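Local atomic coordinates of laminin subunit ALPHA-1 (Mus musculus, PDB entry 2JD4), a protein that probably anchors laminin, and with it the basement membrane, to cell surfaces through its paired, metal-binding LG4 and LG5 domains. Residues L26-H31 and I161-P166; L144-L149 and A167-I172. The protein carries 4 engineered substitutions. All coordinates share one frame; numbering follows the deposited sequence.

Contact 1: L26-H31 and I161-P166; sequences LSQNSH and ITHSIP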
loop_
_atom_site.group_PDB
_atom_site.type_symbol
_atom_site.label_atom_id
_atom_site.label_comp_id
_atom_site.label_asym_id
_atom_site.label_seq_id
_atom_site.Cartn_x
_atom_site.Cartn_y
_atom_site.Cartn_z
ATOM N N LEU A 26 -2.859 4.732 3.476
ATOM C CA LEU A 26 -4.011 4.534 2.589
ATOM C C LEU A 26 -3.808 5.378 1.326
ATOM O O LEU A 26 -4.227 4.992 0.233
ATOM C CB LEU A 26 -5.310 4.918 3.302
ATOM C CG LEU A 26 -5.671 3.987 4.465
ATOM C CD1 LEU A 26 -6.790 4.613 5.265
ATOM C CD2 LEU A 26 -6.085 2.606 3.940
ATOM N N SER A 27 -3.179 6.539 1.489
ATOM C CA SER A 27 -2.843 7.401 0.362
ATOM C C SER A 27 -1.375 7.740 0.609
ATOM O O SER A 27 -0.855 7.480 1.696
ATOM C CB SER A 27 -3.682 8.683 0.354
ATOM O OG SER A 27 -3.127 9.660 1.210
ATOM N N GLN A 28 -0.696 8.300 -0.385
ATOM C CA GLN A 28 0.709 8.651 -0.207
ATOM C C GLN A 28 0.865 9.789 0.807
ATOM O O GLN A 28 1.972 10.052 1.290
ATOM C CB GLN A 28 1.340 9.055 -1.551
ATOM C CG GLN A 28 1.435 7.915 -2.559
ATOM C CD GLN A 28 2.871 7.538 -2.911
ATOM O OE1 GLN A 28 3.602 8.319 -3.527
ATOM N NE2 GLN A 28 3.279 6.334 -2.520
ATOM N N ASN A 29 -0.237 10.453 1.143
ATOM C CA ASN A 29 -0.175 11.557 2.106
ATOM C C ASN A 29 -1.041 11.413 3.359
ATOM O O ASN A 29 -1.464 12.406 3.952
ATOM C CB ASN A 29 -0.491 12.880 1.408
ATOM C CG ASN A 29 0.558 13.252 0.376
ATOM O OD1 ASN A 29 1.684 13.642 0.716
ATOM N ND2 ASN A 29 0.206 13.110 -0.888
ATOM N N SER A 30 -1.302 10.180 3.770
ATOM C CA SER A 30 -2.071 9.960 4.989
ATOM C C SER A 30 -1.178 10.424 6.139
ATOM O O SER A 30 -0.006 10.062 6.189
ATOM C CB SER A 30 -2.386 8.473 5.173
ATOM O OG SER A 30 -3.082 7.950 4.058
ATOM N N HIS A 31 -1.719 11.211 7.061
ATOM C CA HIS A 31 -0.914 11.684 8.185
ATOM C C HIS A 31 -1.744 12.387 9.254
ATOM O O HIS A 31 -2.922 12.682 9.053
ATOM C CB HIS A 31 0.139 12.684 7.689
ATOM C CG HIS A 31 -0.442 14.008 7.299
ATOM N ND1 HIS A 31 -1.176 14.189 6.145
ATOM C CD2 HIS A 31 -0.501 15.185 7.967
ATOM C CE1 HIS A 31 -1.667 15.415 6.124
ATOM N NE2 HIS A 31 -1.272 16.040 7.219
ATOM N N ILE A 161 12.198 8.699 0.604
ATOM C CA ILE A 161 11.176 8.032 1.416
ATOM C C ILE A 161 10.345 9.058 2.183
ATOM O O ILE A 161 10.454 9.192 3.404
ATOM C CB ILE A 161 11.798 7.026 2.418
ATOM C CG1 ILE A 161 12.698 6.029 1.680
ATOM C CG2 ILE A 161 10.686 6.237 3.135
ATOM C CD1 ILE A 161 11.995 5.226 0.610
ATOM N N THR A 162 9.510 9.784 1.449
ATOM C CA THR A 162 8.667 10.803 2.049
ATOM C C THR A 162 7.179 10.472 1.941
ATOM O O THR A 162 6.337 11.282 2.333
ATOM C CB THR A 162 8.929 12.181 1.413
ATOM O OG1 THR A 162 8.780 12.087 -0.009
ATOM C CG2 THR A 162 10.350 12.658 1.739
ATOM N N HIS A 163 6.855 9.291 1.405
ATOM C CA HIS A 163 5.455 8.869 1.294
ATOM C C HIS A 163 4.998 8.280 2.628
ATOM O O HIS A 163 5.819 7.919 3.468
ATOM C CB HIS A 163 5.259 7.829 0.174
ATOM C CG HIS A 163 6.179 6.651 0.263
ATOM N ND1 HIS A 163 7.493 6.702 -0.151
ATOM C CD2 HIS A 163 5.981 5.396 0.729
ATOM C CE1 HIS A 163 8.065 5.530 0.056
ATOM N NE2 HIS A 163 7.169 4.718 0.590
ATOM N N SER A 164 3.686 8.185 2.812
ATOM C CA SER A 164 3.105 7.650 4.044
ATOM C C SER A 164 3.360 6.155 4.260
ATOM O O SER A 164 3.220 5.350 3.340
ATOM C CB SER A 164 1.598 7.914 4.047
ATOM O OG SER A 164 0.991 7.349 5.187
ATOM N N ILE A 165 3.736 5.792 5.485
ATOM C CA ILE A 165 4.007 4.396 5.836
ATOM C C ILE A 165 2.705 3.585 5.931
ATOM O O ILE A 165 1.767 3.997 6.610
ATOM C CB ILE A 165 4.756 4.307 7.207
ATOM C CG1 ILE A 165 5.046 2.849 7.578
ATOM C CG2 ILE A 165 3.920 4.936 8.309
ATOM C CD1 ILE A 165 6.226 2.254 6.861
ATOM N N PRO A 166 2.626 2.435 5.233
ATOM C CA PRO A 166 1.415 1.607 5.289
ATOM C C PRO A 166 1.496 0.790 6.572
ATOM O O PRO A 166 1.996 -0.334 6.564
ATOM C CB PRO A 166 1.534 0.711 4.048
ATOM C CG PRO A 166 2.493 1.454 3.154
ATOM C CD PRO A 166 3.498 1.983 4.134
HETATM O O HOH W 1 3.668 11.556 3.016
#

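Contact 2: L144-L149 and A167-I172; sequences LYLGGL and ACIGEI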
loop_
_atom_site.group_PDB
_atom_site.type_symbol
_atom_site.label_atom_id
_atom_site.label_comp_id
_atom_site.label_asym_id
_atom_site.label_seq_id
_atom_site.Cartn_x
_atom_site.Cartn_y
_atom_site.Cartn_z
ATOM N N LEU A 144 4.649 17.815 15.172
ATOM C CA LEU A 144 5.212 16.548 14.735
ATOM C C LEU A 144 4.280 15.908 13.719
ATOM O O LEU A 144 3.081 15.801 13.955
ATOM C CB LEU A 144 5.430 15.607 15.929
ATOM C CG LEU A 144 5.950 14.192 15.624
ATOM C CD1 LEU A 144 6.904 13.716 16.714
ATOM C CD2 LEU A 144 4.778 13.243 15.497
ATOM N N TYR A 145 4.834 15.511 12.577
ATOM C CA TYR A 145 4.048 14.862 11.532
ATOM C C TYR A 145 4.175 13.358 11.735
ATOM O O TYR A 145 5.285 12.820 11.718
ATOM C CB TYR A 145 4.569 15.249 10.147
ATOM C CG TYR A 145 4.452 16.725 9.860
ATOM C CD1 TYR A 145 5.406 17.625 10.337
ATOM C CD2 TYR A 145 3.373 17.226 9.133
ATOM C CE1 TYR A 145 5.287 18.988 10.092
ATOM C CE2 TYR A 145 3.245 18.588 8.887
ATOM C CZ TYR A 145 4.205 19.462 9.366
ATOM O OH TYR A 145 4.083 20.810 9.109
ATOM N N LEU A 146 3.038 12.691 11.933
ATOM C CA LEU A 146 3.011 11.251 12.172
ATOM C C LEU A 146 2.425 10.431 11.013
ATOM O O LEU A 146 1.341 10.730 10.497
ATOM C CB LEU A 146 2.211 10.952 13.454
ATOM C CG LEU A 146 2.176 9.484 13.919
ATOM C CD1 LEU A 146 3.588 9.058 14.377
ATOM C CD2 LEU A 146 1.172 9.322 15.071
ATOM N N GLY A 147 3.162 9.398 10.612
ATOM C CA GLY A 147 2.720 8.511 9.551
ATOM C C GLY A 147 2.852 8.980 8.115
ATOM O O GLY A 147 2.659 8.189 7.193
ATOM N N GLY A 148 3.158 10.258 7.920
ATOM C CA GLY A 148 3.292 10.794 6.578
ATOM C C GLY A 148 3.358 12.311 6.618
ATOM O O GLY A 148 3.471 12.898 7.692
ATOM N N LEU A 149 3.272 12.948 5.455
ATOM C CA LEU A 149 3.325 14.408 5.360
ATOM C C LEU A 149 2.159 14.949 4.531
ATOM O O LEU A 149 1.561 14.227 3.726
ATOM C CB LEU A 149 4.643 14.850 4.698
ATOM C CG LEU A 149 5.958 14.399 5.334
ATOM C CD1 LEU A 149 7.113 14.667 4.355
ATOM C CD2 LEU A 149 6.173 15.127 6.650
ATOM N N ALA A 167 1.028 1.362 7.676
ATOM C CA ALA A 167 1.089 0.665 8.955
ATOM C C ALA A 167 0.118 1.247 9.969
ATOM O O ALA A 167 -0.392 2.354 9.793
ATOM C CB ALA A 167 2.514 0.744 9.522
ATOM N N CYS A 168 -0.108 0.486 11.035
ATOM C CA CYS A 168 -0.969 0.900 12.131
ATOM C C CYS A 168 -0.041 1.400 13.226
ATOM O O CYS A 168 0.956 0.752 13.544
ATOM C CB CYS A 168 -1.778 -0.283 12.661
ATOM S SG CYS A 168 -2.899 0.189 14.019
ATOM N N ILE A 169 -0.360 2.551 13.798
ATOM C CA ILE A 169 0.463 3.104 14.862
ATOM C C ILE A 169 -0.394 3.352 16.099
ATOM O O ILE A 169 -1.472 3.928 16.011
ATOM C CB ILE A 169 1.124 4.427 14.431
ATOM C CG1 ILE A 169 2.019 4.192 13.211
ATOM C CG2 ILE A 169 1.976 4.975 15.571
ATOM C CD1 ILE A 169 2.694 5.461 12.691
ATOM N N GLY A 170 0.087 2.889 17.245
ATOM C CA GLY A 170 -0.649 3.074 18.475
ATOM C C GLY A 170 -0.284 4.397 19.119
ATOM O O GLY A 170 -0.142 5.416 18.439
ATOM N N GLU A 171 -0.105 4.374 20.433
ATOM C CA GLU A 171 0.235 5.578 21.172
ATOM C C GLU A 171 1.695 5.982 20.930
ATOM O O GLU A 171 2.536 5.146 20.609
ATOM C CB GLU A 171 0.004 5.351 22.674
ATOM C CG GLU A 171 -1.427 4.950 23.060
ATOM C CD GLU A 171 -2.478 5.927 22.566
ATOM O OE1 GLU A 171 -2.186 7.140 22.496
ATOM O OE2 GLU A 171 -3.608 5.487 22.257
ATOM N N ILE A 172 1.982 7.268 21.086
ATOM C CA ILE A 172 3.336 7.777 20.901
ATOM C C ILE A 172 3.687 8.772 22.005
ATOM O O ILE A 172 2.862 9.599 22.408
ATOM C CB ILE A 172 3.500 8.441 19.506
ATOM C CG1 ILE A 172 4.885 9.086 19.388
ATOM C CG2 ILE A 172 2.388 9.452 19.274
ATOM C CD1 ILE A 172 5.169 9.717 18.020
#

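Contact 1: L26-H31 and I161-P166
Gln28 lays its terminal amide across the root of His163, with NE2 3.7 Å from CB and 4.0 Å from CG of that histidine. The amide and imidazole planes are almost parallel, 6° apart, but the approach is oblique and brings no bond; a bend in the middle of the long, flexible glutamine chain carries the amide there. The far side of the imidazole is held by a hydrogen bond between His163 NE2 and Ser57 OG. Were the glutamine an alanine, the methylene of His163 would probably lose its cover, and Asp363 and Arg366 their packing partner. The backbones join through Ser164 N and Gln28 O, a hydrogen bond of 3.0 Å. A water 2.8 Å from Gln28 O also reaches Thr162 O. Ser164, small enough to nestle under the turn, sets OG 3.1 Å from Ser30 O, although its proton may go to Gly147 O instead. Ser27 OG accepts from Asn29 N at 3.0 Å, and Ser30 OG from Ser27 N. An ST turn within a type I beta turn thus shapes the 26-31 loop, and Ser164 ties it to a second interstrand loop of the laminin G beta-sandwich.

Contact 2: L144-L149 and A167-I172
Leu146 swings CG trans to its backbone nitrogen (chi1 -175°), which sends CD1 across the interior to the ends of two isoleucines. Ile169 turns CG1 away from its carbonyl carbon (chi1 -60°), and Ile172 is stretched out with both torsions near trans, so each offers CD1 as its furthest point. These methyls pack in the space between the two facing sheets of the laminin G beta-sandwich, a concanavalin-like fold. Strand 143-146 belongs to one sheet, hydrogen-bonded between strands 31-35 and 58-64; strand 167-174 belongs to the other, beside 44-53. The axes of the two segments pass 11.3 Å apart and run at 156°, roughly antiparallel, but no hydrogen bond joins them: at this spacing the backbones cannot pair, and side chains carry the contact.

Branched aliphatic residues suit such a place, being bulky, apolar and without a polar group to satisfy. Leu146 CD1 lies 4.0 Å from Ile172 CD1 and 4.1 Å from Ile169 CD1, the side chains reaching past each other from facing strands. Leu144, on the same face of its strand, adds a looser touch, CD2 to Ile172 CD1 at 4.4 Å, and leans also on Val63, while Ile172 continues to Val47 and Leu49. Tyr145 faces the other side, against Tyr62 and Pro150. Between Ile169 and Ile172 lie two residues instead of one; Glu171 points away from the sandwich interior, and Gly170 has no side chain to place. Next to Ile169, Cys168 is tied by a disulfide to Cys193.

Gly147 follows directly after the strand in a left-handed backbone conformation, where a residue lacking a beta-carbon is least strained. A beta-carbon there would point at the opposite strand; as it is, Gly147 CA lies 4.4 Å from Ile169 CD1.

Contact 2 is fully buried and wholly apolar, joining strands of the two sheets through methyl groups. Contact 1, at an end of the same sandwich and partly open, joins loops and depends on backbone carbonyls, serine hydroxyls and a water. The two share one run of chain: 161-166 passes directly into 167-172, so the loop held in contact 1 leads into the strand that supplies the isoleucines. Across the contacts, Gly147 O is the meeting point: besides facing the serine hydroxyl, it probably accepts a hydrogen bond from Ile165 N at 3.1 Å. Thus the turn that follows strand 143-146 is bound to the loop, and polar bonding takes over where the hydrophobic interior ends.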